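Local coordinates for protein free serine kinase (Thermococcus kodakarensis KOD1, PDB 5X0J) that phosphorylates free L-serine with ADP to give O-phospho-L-serine and AMP, the first step from serine to cysteine, at residues Lys58-Leu66 with Glu207-Gly215; Phe106-Leu117 with Val164-Glu175. The protein carries 1 engineered substitution. All coordinates share one frame; numbering follows the deposited sequence. Where two conformers were deposited one is given.

Contact 1: Lys58-Leu66 with Glu207-Gly215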
loop_
_atom_site.group_PDB
_atom_site.type_symbol
_atom_site.label_atom_id
_atom_site.label_comp_id
_atom_site.label_asym_id
_atom_site.label_seq_id
_atom_site.Cartn_x
_atom_site.Cartn_y
_atom_site.Cartn_z
ATOM N N LYS A 58 4.444 -18.506 1.918
ATOM C CA LYS A 58 5.576 -19.071 2.669
ATOM C C LYS A 58 6.892 -18.387 2.279
ATOM O O LYS A 58 7.182 -18.220 1.094
ATOM C CB LYS A 58 5.648 -20.577 2.400
ATOM C CG LYS A 58 6.831 -21.329 2.984
ATOM C CD LYS A 58 6.752 -21.436 4.488
ATOM C CE LYS A 58 7.787 -22.429 5.012
ATOM N NZ LYS A 58 9.180 -22.173 4.526
ATOM N N VAL A 59 7.673 -17.984 3.280
ATOM C CA VAL A 59 9.003 -17.430 3.045
ATOM C C VAL A 59 9.969 -18.602 2.854
ATOM O O VAL A 59 10.045 -19.462 3.727
ATOM C CB VAL A 59 9.481 -16.586 4.241
ATOM C CG1 VAL A 59 10.900 -16.072 4.012
ATOM C CG2 VAL A 59 8.525 -15.432 4.489
ATOM N N PRO A 60 10.701 -18.642 1.718
ATOM C CA PRO A 60 11.692 -19.707 1.536
ATOM C C PRO A 60 12.706 -19.740 2.673
ATOM O O PRO A 60 13.269 -18.702 3.028
ATOM C CB PRO A 60 12.377 -19.335 0.217
ATOM C CG PRO A 60 11.384 -18.513 -0.513
ATOM C CD PRO A 60 10.631 -17.760 0.542
ATOM N N GLY A 61 12.888 -20.918 3.263
ATOM C CA GLY A 61 13.864 -21.127 4.330
ATOM C C GLY A 61 13.402 -20.848 5.753
ATOM O O GLY A 61 14.087 -21.233 6.689
ATOM N N GLU A 62 12.249 -20.192 5.928
ATOM C CA GLU A 62 11.772 -19.765 7.252
ATOM C C GLU A 62 10.394 -20.333 7.540
ATOM O O GLU A 62 9.585 -20.476 6.624
ATOM C CB GLU A 62 11.667 -18.236 7.318
ATOM C CG GLU A 62 12.984 -17.491 7.220
ATOM C CD GLU A 62 12.802 -15.980 7.161
ATOM O OE1 GLU A 62 13.429 -15.343 6.290
ATOM O OE2 GLU A 62 12.030 -15.420 7.979
ATOM N N ASP A 63 10.116 -20.611 8.814
ATOM C CA ASP A 63 8.765 -20.960 9.267
ATOM C C ASP A 63 7.969 -19.676 9.525
ATOM O O ASP A 63 7.508 -19.419 10.637
ATOM C CB ASP A 63 8.813 -21.838 10.527
ATOM C CG ASP A 63 9.504 -23.172 10.287
ATOM N N MET A 64 7.824 -18.888 8.461
ATOM C CA MET A 64 7.146 -17.588 8.484
ATOM C C MET A 64 6.434 -17.403 7.159
ATOM O O MET A 64 6.842 -17.987 6.148
ATOM C CB MET A 64 8.142 -16.437 8.630
ATOM C CG MET A 64 8.914 -16.372 9.941
ATOM S SD MET A 64 7.886 -15.974 11.366
ATOM C CE MET A 64 7.453 -14.259 11.079
ATOM N N TYR A 65 5.411 -16.554 7.170
ATOM C CA TYR A 65 4.653 -16.194 5.985
ATOM C C TYR A 65 4.846 -14.723 5.681
ATOM O O TYR A 65 4.662 -13.881 6.555
ATOM C CB TYR A 65 3.174 -16.487 6.222
ATOM C CG TYR A 65 2.880 -17.962 6.234
ATOM C CD1 TYR A 65 2.709 -18.658 5.041
ATOM C CD2 TYR A 65 2.826 -18.672 7.430
ATOM C CE1 TYR A 65 2.466 -20.020 5.033
ATOM C CE2 TYR A 65 2.582 -20.042 7.430
ATOM C CZ TYR A 65 2.413 -20.705 6.222
ATOM O OH TYR A 65 2.160 -22.066 6.202
ATOM N N LEU A 66 5.248 -14.422 4.448
ATOM C CA LEU A 66 5.234 -13.065 3.918
ATOM C C LEU A 66 3.801 -12.566 3.929
ATOM O O LEU A 66 2.918 -13.265 3.430
ATOM C CB LEU A 66 5.724 -13.090 2.472
ATOM C CG LEU A 66 5.644 -11.772 1.691
ATOM C CD1 LEU A 66 6.495 -10.683 2.335
ATOM C CD2 LEU A 66 6.013 -12.006 0.225
ATOM N N GLU A 207 12.357 -9.089 -6.109
ATOM C CA GLU A 207 12.822 -7.980 -5.253
ATOM C C GLU A 207 12.110 -7.943 -3.894
ATOM O O GLU A 207 12.737 -7.674 -2.874
ATOM C CB GLU A 207 12.658 -6.628 -5.960
ATOM C CG GLU A 207 13.609 -6.443 -7.138
ATOM C CD GLU A 207 13.240 -5.278 -8.047
ATOM O OE1 GLU A 207 12.163 -4.657 -7.893
ATOM O OE2 GLU A 207 14.055 -4.966 -8.944
ATOM N N VAL A 208 10.815 -8.231 -3.881
ATOM C CA VAL A 208 10.052 -8.226 -2.630
ATOM C C VAL A 208 10.585 -9.287 -1.668
ATOM O O VAL A 208 10.847 -8.984 -0.506
ATOM C CB VAL A 208 8.539 -8.442 -2.866
ATOM C CG1 VAL A 208 7.788 -8.563 -1.540
ATOM C CG2 VAL A 208 7.942 -7.309 -3.694
ATOM N N MET A 209 10.729 -10.519 -2.149
ATOM C CA MET A 209 11.201 -11.603 -1.283
ATOM C C MET A 209 12.653 -11.374 -0.866
ATOM O O MET A 209 12.994 -11.585 0.300
ATOM C CB MET A 209 11.028 -12.985 -1.936
ATOM C CG MET A 209 11.099 -14.147 -0.946
ATOM S SD MET A 209 9.788 -14.118 0.298
ATOM C CE MET A 209 8.452 -14.878 -0.612
ATOM N N GLU A 210 13.486 -10.925 -1.803
ATOM C CA GLU A 210 14.873 -10.531 -1.491
ATOM C C GLU A 210 14.932 -9.500 -0.348
ATOM O O GLU A 210 15.732 -9.651 0.580
ATOM C CB GLU A 210 15.583 -9.989 -2.738
ATOM N N LEU A 211 14.074 -8.482 -0.413
ATOM C CA LEU A 211 14.009 -7.435 0.619
ATOM C C LEU A 211 13.535 -7.988 1.963
ATOM O O LEU A 211 14.089 -7.660 3.015
ATOM C CB LEU A 211 13.082 -6.285 0.181
ATOM C CG LEU A 211 13.368 -4.928 0.833
ATOM C CD1 LEU A 211 14.592 -4.273 0.213
ATOM C CD2 LEU A 211 12.175 -3.989 0.743
ATOM N N VAL A 212 12.502 -8.822 1.922
ATOM C CA VAL A 212 11.982 -9.474 3.127
ATOM C C VAL A 212 13.043 -10.347 3.801
ATOM O O VAL A 212 13.150 -10.336 5.027
ATOM C CB VAL A 212 10.737 -10.323 2.795
ATOM C CG1 VAL A 212 10.325 -11.209 3.964
ATOM C CG2 VAL A 212 9.594 -9.414 2.387
ATOM N N LYS A 213 13.818 -11.079 3.000
ATOM C CA LYS A 213 14.897 -11.933 3.523
ATOM C C LYS A 213 16.023 -11.122 4.178
ATOM O O LYS A 213 16.660 -11.606 5.116
ATOM C CB LYS A 213 15.481 -12.819 2.412
ATOM C CG LYS A 213 14.535 -13.866 1.831
ATOM C CD LYS A 213 14.096 -14.937 2.811
ATOM C CE LYS A 213 15.227 -15.877 3.191
ATOM N NZ LYS A 213 14.821 -16.698 4.357
ATOM N N ARG A 214 16.276 -9.906 3.691
ATOM C CA ARG A 214 17.244 -8.992 4.321
ATOM C C ARG A 214 16.708 -8.266 5.571
ATOM O O ARG A 214 17.449 -7.515 6.210
ATOM C CB ARG A 214 17.749 -7.957 3.306
ATOM C CG ARG A 214 18.486 -8.553 2.116
ATOM N N GLY A 215 15.436 -8.481 5.916
ATOM C CA GLY A 215 14.802 -7.836 7.064
ATOM C C GLY A 215 14.463 -6.367 6.852
ATOM O O GLY A 215 14.307 -5.624 7.821
#
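Val59 lies across from Met209 and Leu66 from Val212, their CA atoms 7.6 and 7.7 Å apart, where the turn linking strands 54-58 and 65-67, with the start of the latter, faces helix 205-213. Lys213 makes the polar link. Its chain bends at chi2 and chi3, bringing an ammonium group from the side of the helix onto the type II turn of Val59 to Glu62. Lys213 NZ donates to two oxygens: Pro60 O at 2.9 Å, approached nearly head-on to the carbonyl, and Glu62 OE1 at 2.7 Å, met on the anti lone pair as a salt bridge. Glu62 OE2 has a second positive partner in Lys27, so the carboxylate sits between two lysines. On its way out, Lys213 slides past Val59 in the opposite sense, CD lying 3.6 Å from Val59 CG1.

Beneath this polar layer Met209 reaches out to the turn. With CG anti to the backbone N (chi1 -162°) and the chain curled beyond it, the thioether meets Pro60 tip to tip, Met209 SD 3.7 Å from Pro60 CD, while CE touches Leu66 CD2. Leu66 splits its two methyls: CD2 goes to Met209, and CD1 presses on Val212 CG2 at 3.3 Å, tighter than usual carbon contact. His29 touches both Leu66 and Val212. On the helix, Gly215 closes the C-terminal end with a Schellman motif.

The arrangement is a beta-turn connection between antiparallel neighbours of the mixed sheet, packed against a helix late in the chain; at its buried end, Leu66 and Val208 lie beside Val68 and Thr223, which bind O-phospho-L-serine.

Contact 2: Phe106-Leu117 with Val164-Glu175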
loop_
_atom_site.group_PDB
_atom_site.type_symbol
_atom_site.label_atom_id
_atom_site.label_comp_id
_atom_site.label_asym_id
_atom_site.label_seq_id
_atom_site.Cartn_x
_atom_site.Cartn_y
_atom_site.Cartn_z
ATOM N N PHE A 106 -2.926 13.121 -3.687
ATOM C CA PHE A 106 -3.563 14.004 -2.728
ATOM C C PHE A 106 -4.470 15.032 -3.352
ATOM O O PHE A 106 -4.256 15.466 -4.498
ATOM C CB PHE A 106 -2.544 14.690 -1.804
ATOM C CG PHE A 106 -1.611 15.649 -2.491
ATOM C CD1 PHE A 106 -1.967 16.981 -2.680
ATOM C CD2 PHE A 106 -0.362 15.233 -2.913
ATOM C CE1 PHE A 106 -1.097 17.869 -3.303
ATOM C CE2 PHE A 106 0.512 16.116 -3.531
ATOM C CZ PHE A 106 0.144 17.438 -3.725
ATOM N N LYS A 107 -5.477 15.403 -2.565
ATOM C CA LYS A 107 -6.230 16.625 -2.758
ATOM C C LYS A 107 -5.697 17.583 -1.695
ATOM O O LYS A 107 -5.763 17.295 -0.497
ATOM C CB LYS A 107 -7.730 16.376 -2.578
ATOM C CG LYS A 107 -8.616 17.582 -2.838
ATOM C CD LYS A 107 -8.750 17.904 -4.319
ATOM C CE LYS A 107 -9.330 19.296 -4.516
ATOM N NZ LYS A 107 -9.340 19.708 -5.941
ATOM N N GLY A 108 -5.148 18.707 -2.146
ATOM C CA GLY A 108 -4.578 19.711 -1.255
ATOM C C GLY A 108 -3.625 20.633 -1.977
ATOM O O GLY A 108 -3.520 20.602 -3.211
ATOM N N ASP A 109 -2.924 21.459 -1.204
ATOM C CA ASP A 109 -2.089 22.507 -1.778
ATOM C C ASP A 109 -0.695 21.987 -2.136
ATOM O O ASP A 109 0.070 21.596 -1.244
ATOM C CB ASP A 109 -1.951 23.682 -0.823
ATOM C CG ASP A 109 -1.169 24.815 -1.444
ATOM O OD1 ASP A 109 -1.682 25.438 -2.393
ATOM O OD2 ASP A 109 -0.030 25.062 -1.025
ATOM N N LEU A 110 -0.370 22.017 -3.430
ATOM C CA LEU A 110 0.948 21.623 -3.933
ATOM C C LEU A 110 2.086 22.302 -3.183
ATOM O O LEU A 110 3.001 21.639 -2.718
ATOM C CB LEU A 110 1.090 21.937 -5.423
ATOM C CG LEU A 110 2.490 21.686 -6.016
ATOM C CD1 LEU A 110 2.787 20.187 -6.051
ATOM C CD2 LEU A 110 2.622 22.327 -7.388
ATOM N N ASN A 111 2.045 23.627 -3.088
ATOM C CA ASN A 111 3.153 24.364 -2.476
ATOM C C ASN A 111 3.414 23.952 -1.025
ATOM O O ASN A 111 4.566 23.812 -0.618
ATOM C CB ASN A 111 2.934 25.882 -2.583
ATOM C CG ASN A 111 2.962 26.386 -4.026
ATOM O OD1 ASN A 111 3.473 25.726 -4.936
ATOM N ND2 ASN A 111 2.417 27.580 -4.235
ATOM N N GLU A 112 2.350 23.716 -0.267
ATOM C CA GLU A 112 2.473 23.224 1.105
ATOM C C GLU A 112 3.134 21.838 1.166
ATOM O O GLU A 112 4.000 21.596 2.010
ATOM C CB GLU A 112 1.097 23.164 1.769
ATOM C CG GLU A 112 1.135 23.000 3.275
ATOM C CD GLU A 112 -0.235 23.158 3.918
ATOM O OE1 GLU A 112 -1.269 22.878 3.256
ATOM O OE2 GLU A 112 -0.275 23.572 5.087
ATOM N N VAL A 113 2.710 20.939 0.281
ATOM C CA VAL A 113 3.300 19.597 0.191
ATOM C C VAL A 113 4.784 19.708 -0.196
ATOM O O VAL A 113 5.642 19.121 0.464
ATOM C CB VAL A 113 2.509 18.673 -0.778
ATOM C CG1 VAL A 113 3.216 17.335 -0.982
ATOM C CG2 VAL A 113 1.099 18.421 -0.248
ATOM N N VAL A 114 5.090 20.495 -1.226
ATOM C CA VAL A 114 6.485 20.669 -1.669
ATOM C C VAL A 114 7.380 21.222 -0.548
ATOM O O VAL A 114 8.495 20.727 -0.334
ATOM C CB VAL A 114 6.567 21.533 -2.949
ATOM C CG1 VAL A 114 8.016 21.897 -3.283
ATOM C CG2 VAL A 114 5.925 20.803 -4.118
ATOM N N GLU A 115 6.900 22.239 0.166
ATOM C CA GLU A 115 7.593 22.835 1.324
ATOM C C GLU A 115 7.934 21.775 2.368
ATOM O O GLU A 115 9.047 21.717 2.904
ATOM C CB GLU A 115 6.700 23.924 1.959
ATOM C CG GLU A 115 7.230 24.581 3.228
ATOM C CD GLU A 115 6.368 25.750 3.685
ATOM O OE1 GLU A 115 5.124 25.610 3.705
ATOM O OE2 GLU A 115 6.938 26.803 4.038
ATOM N N ARG A 116 6.938 20.942 2.682
ATOM C CA ARG A 116 7.135 19.869 3.671
ATOM C C ARG A 116 8.103 18.796 3.173
ATOM O O ARG A 116 8.916 18.294 3.948
ATOM C CB ARG A 116 5.803 19.234 4.102
ATOM C CG ARG A 116 4.997 20.078 5.081
ATOM C CD ARG A 116 5.569 20.027 6.492
ATOM N NE ARG A 116 5.283 18.773 7.188
ATOM C CZ ARG A 116 4.132 18.470 7.790
ATOM N NH1 ARG A 116 3.119 19.324 7.792
ATOM N NH2 ARG A 116 3.992 17.291 8.392
ATOM N N LEU A 117 8.016 18.439 1.896
ATOM C CA LEU A 117 8.987 17.514 1.299
ATOM C C LEU A 117 10.422 18.062 1.384
ATOM O O LEU A 117 11.346 17.352 1.795
ATOM C CB LEU A 117 8.615 17.214 -0.151
ATOM C CG LEU A 117 7.322 16.416 -0.364
ATOM C CD1 LEU A 117 7.024 16.371 -1.853
ATOM C CD2 LEU A 117 7.406 14.998 0.202
ATOM N N VAL A 164 5.984 12.236 4.964
ATOM C CA VAL A 164 5.406 13.564 4.859
ATOM C C VAL A 164 3.912 13.487 4.532
ATOM O O VAL A 164 3.109 14.177 5.158
ATOM C CB VAL A 164 6.150 14.410 3.807
ATOM C CG1 VAL A 164 5.366 15.673 3.431
ATOM C CG2 VAL A 164 7.530 14.781 4.325
ATOM N N LEU A 165 3.541 12.643 3.573
ATOM C CA LEU A 165 2.134 12.515 3.197
ATOM C C LEU A 165 1.305 11.956 4.345
ATOM O O LEU A 165 0.192 12.423 4.586
ATOM C CB LEU A 165 1.976 11.628 1.962
ATOM C CG LEU A 165 2.624 12.134 0.672
ATOM C CD1 LEU A 165 2.459 11.089 -0.419
ATOM C CD2 LEU A 165 2.058 13.478 0.245
ATOM N N ASP A 166 1.858 10.975 5.064
ATOM C CA ASP A 166 1.199 10.412 6.252
ATOM C C ASP A 166 0.926 11.496 7.289
ATOM O O ASP A 166 -0.192 11.638 7.780
ATOM C CB ASP A 166 2.079 9.316 6.846
ATOM C CG ASP A 166 1.374 8.470 7.879
ATOM O OD1 ASP A 166 0.216 8.056 7.650
ATOM O OD2 ASP A 166 2.019 8.168 8.904
ATOM N N GLU A 167 1.951 12.280 7.596
ATOM C CA GLU A 167 1.805 13.351 8.572
ATOM C C GLU A 167 0.793 14.409 8.144
ATOM O O GLU A 167 -0.033 14.839 8.947
ATOM C CB GLU A 167 3.149 14.012 8.831
ATOM C CG GLU A 167 4.133 13.101 9.542
ATOM C CD GLU A 167 5.547 13.653 9.560
ATOM O OE1 GLU A 167 5.783 14.775 9.064
ATOM O OE2 GLU A 167 6.435 12.945 10.076
ATOM N N MET A 168 0.866 14.829 6.886
ATOM C CA MET A 168 -0.062 15.842 6.383
ATOM C C MET A 168 -1.494 15.332 6.359
ATOM O O MET A 168 -2.423 16.100 6.600
ATOM C CB MET A 168 0.370 16.348 5.010
ATOM C CG MET A 168 1.688 17.110 5.057
ATOM S SD MET A 168 2.182 17.846 3.494
ATOM C CE MET A 168 1.152 19.322 3.494
ATOM N N SER A 169 -1.659 14.042 6.079
ATOM C CA SER A 169 -2.966 13.379 6.131
ATOM C C SER A 169 -3.536 13.384 7.554
ATOM O O SER A 169 -4.693 13.748 7.786
ATOM C CB SER A 169 -2.814 11.953 5.599
ATOM O OG SER A 169 -3.924 11.136 5.899
ATOM N N VAL A 170 -2.706 12.991 8.514
ATOM C CA VAL A 170 -3.120 12.983 9.930
ATOM C C VAL A 170 -3.455 14.389 10.425
ATOM O O VAL A 170 -4.408 14.568 11.193
ATOM C CB VAL A 170 -2.050 12.306 10.811
ATOM C CG1 VAL A 170 -2.341 12.487 12.298
ATOM C CG2 VAL A 170 -1.966 10.820 10.472
ATOM N N GLU A 171 -2.683 15.372 9.972
ATOM C CA GLU A 171 -2.925 16.779 10.314
ATOM C C GLU A 171 -4.173 17.377 9.630
ATOM O O GLU A 171 -4.610 18.464 10.007
ATOM C CB GLU A 171 -1.692 17.626 9.965
ATOM C CG GLU A 171 -0.443 17.330 10.809
ATOM C CD GLU A 171 0.852 17.713 10.117
ATOM O OE1 GLU A 171 0.822 18.604 9.244
ATOM O OE2 GLU A 171 1.921 17.125 10.442
ATOM N N GLY A 172 -4.738 16.688 8.640
ATOM C CA GLY A 172 -5.911 17.179 7.911
ATOM C C GLY A 172 -5.601 18.147 6.784
ATOM O O GLY A 172 -6.523 18.687 6.165
ATOM N N LYS A 173 -4.321 18.357 6.487
ATOM C CA LYS A 173 -3.909 19.305 5.456
ATOM C C LYS A 173 -4.188 18.772 4.056
ATOM O O LYS A 173 -4.422 19.554 3.135
ATOM C CB LYS A 173 -2.431 19.659 5.607
ATOM C CG LYS A 173 -2.122 20.420 6.886
ATOM C CD LYS A 173 -0.650 20.787 6.963
ATOM C CE LYS A 173 -0.380 21.819 8.049
ATOM N NZ LYS A 173 -0.679 21.293 9.407
ATOM N N ILE A 174 -4.137 17.448 3.886
ATOM C CA ILE A 174 -4.440 16.819 2.607
ATOM C C ILE A 174 -5.378 15.646 2.792
ATOM O O ILE A 174 -5.468 15.085 3.888
ATOM C CB ILE A 174 -3.164 16.305 1.878
ATOM C CG1 ILE A 174 -2.424 15.209 2.679
ATOM C CG2 ILE A 174 -2.231 17.463 1.544
ATOM C CD1 ILE A 174 -1.284 14.573 1.906
ATOM N N GLU A 175 -6.073 15.299 1.712
ATOM C CA GLU A 175 -6.746 14.011 1.602
ATOM C C GLU A 175 -5.780 13.097 0.853
ATOM O O GLU A 175 -5.413 13.391 -0.280
ATOM C CB GLU A 175 -8.072 14.173 0.851
ATOM C CG GLU A 175 -9.055 13.021 1.014
ATOM C CD GLU A 175 -10.485 13.506 1.177
ATOM O OE1 GLU A 175 -10.990 13.514 2.324
ATOM O OE2 GLU A 175 -11.085 13.921 0.161
HETATM O O HOH W 1 -3.530 21.655 1.558
#
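The Arg116 guanidinium has Met168 CG over one face, 3.7 Å above its plane and offset toward the rim, and carboxylates of Glu167 and Glu171 at its edge; the Phe106 ring carries Val113 CG2 on one face, with Gly108 N in plane at its edge. Arg116 bends at chi2 and chi3 and grips Glu171 end-on: NH1 reaches the syn lone pair of OE1 at 2.8 Å, almost straight at 173°, and NH2 donates to OE2. The planes are nearly coplanar, 22° apart. Arg116 NH2 also donates to the anti lone pair of Glu167 OE1, at 3.2 Å. Lys173 NZ adds a bond to Glu171 OE1, whereas Glu167 OE2 pairs with Lys163.

Below the charges, Met168 CE touches Glu112 CG and Val113 CG2, and the Val113 and Ile174 side chains cross at about a right angle, CG2 to CG2. Toward the far end of helix 110-119, Val164 CG1 packs under Arg116 CB at 3.6 Å and touches Leu117 CD2. The axes of 110-117 and 164-170 come within 10.4 Å, their N-to-C directions 129° apart. At the base, Lys107 and Glu175 form an antiparallel hydrogen-bonded pair, Lys107 N to Glu175 O and Glu175 N to Lys107 O both 3.0 Å, joining strands 98-107 and 175-179. A water links Asp109 N, Glu112 OE1 and Lys173 O, while Asp109 N-caps the helix through Glu112 N.

An alanine at Arg116 would take away the guanidinium and is likely to leave Glu167 and Glu171 without their shared positive partner and Met168 uncovered. The chemistry implies a greasy helix-helix seam above a sheet, closed along its partly exposed side by a salt-bridge network in which Lys173, and Lys163 beyond it, probably help balance the two glutamates.

In the fold
Contacts 1 and 2 lie on opposite sides of the chain's centre, about 33 Å between centres, and share no helix or strand. Both are partly buried, with apolar side chains inside and charges toward the surface. Contact 1 is the smaller, pressing a hairpin turn of the mixed sheet, within the ParB-like N-terminal region, against a helix from much later in the chain; its charge pairing across the contact rests on Lys213 with Glu62. Contact 2 stays within the SerK C-terminal region and adds backbone strand pairing and an arginine-centred network to its helix packing. Contact 1 borders phosphoserine-binding residues directly, whereas contact 2 stands farther back, Leu165 being about 10 Å from Lys221 between side chains.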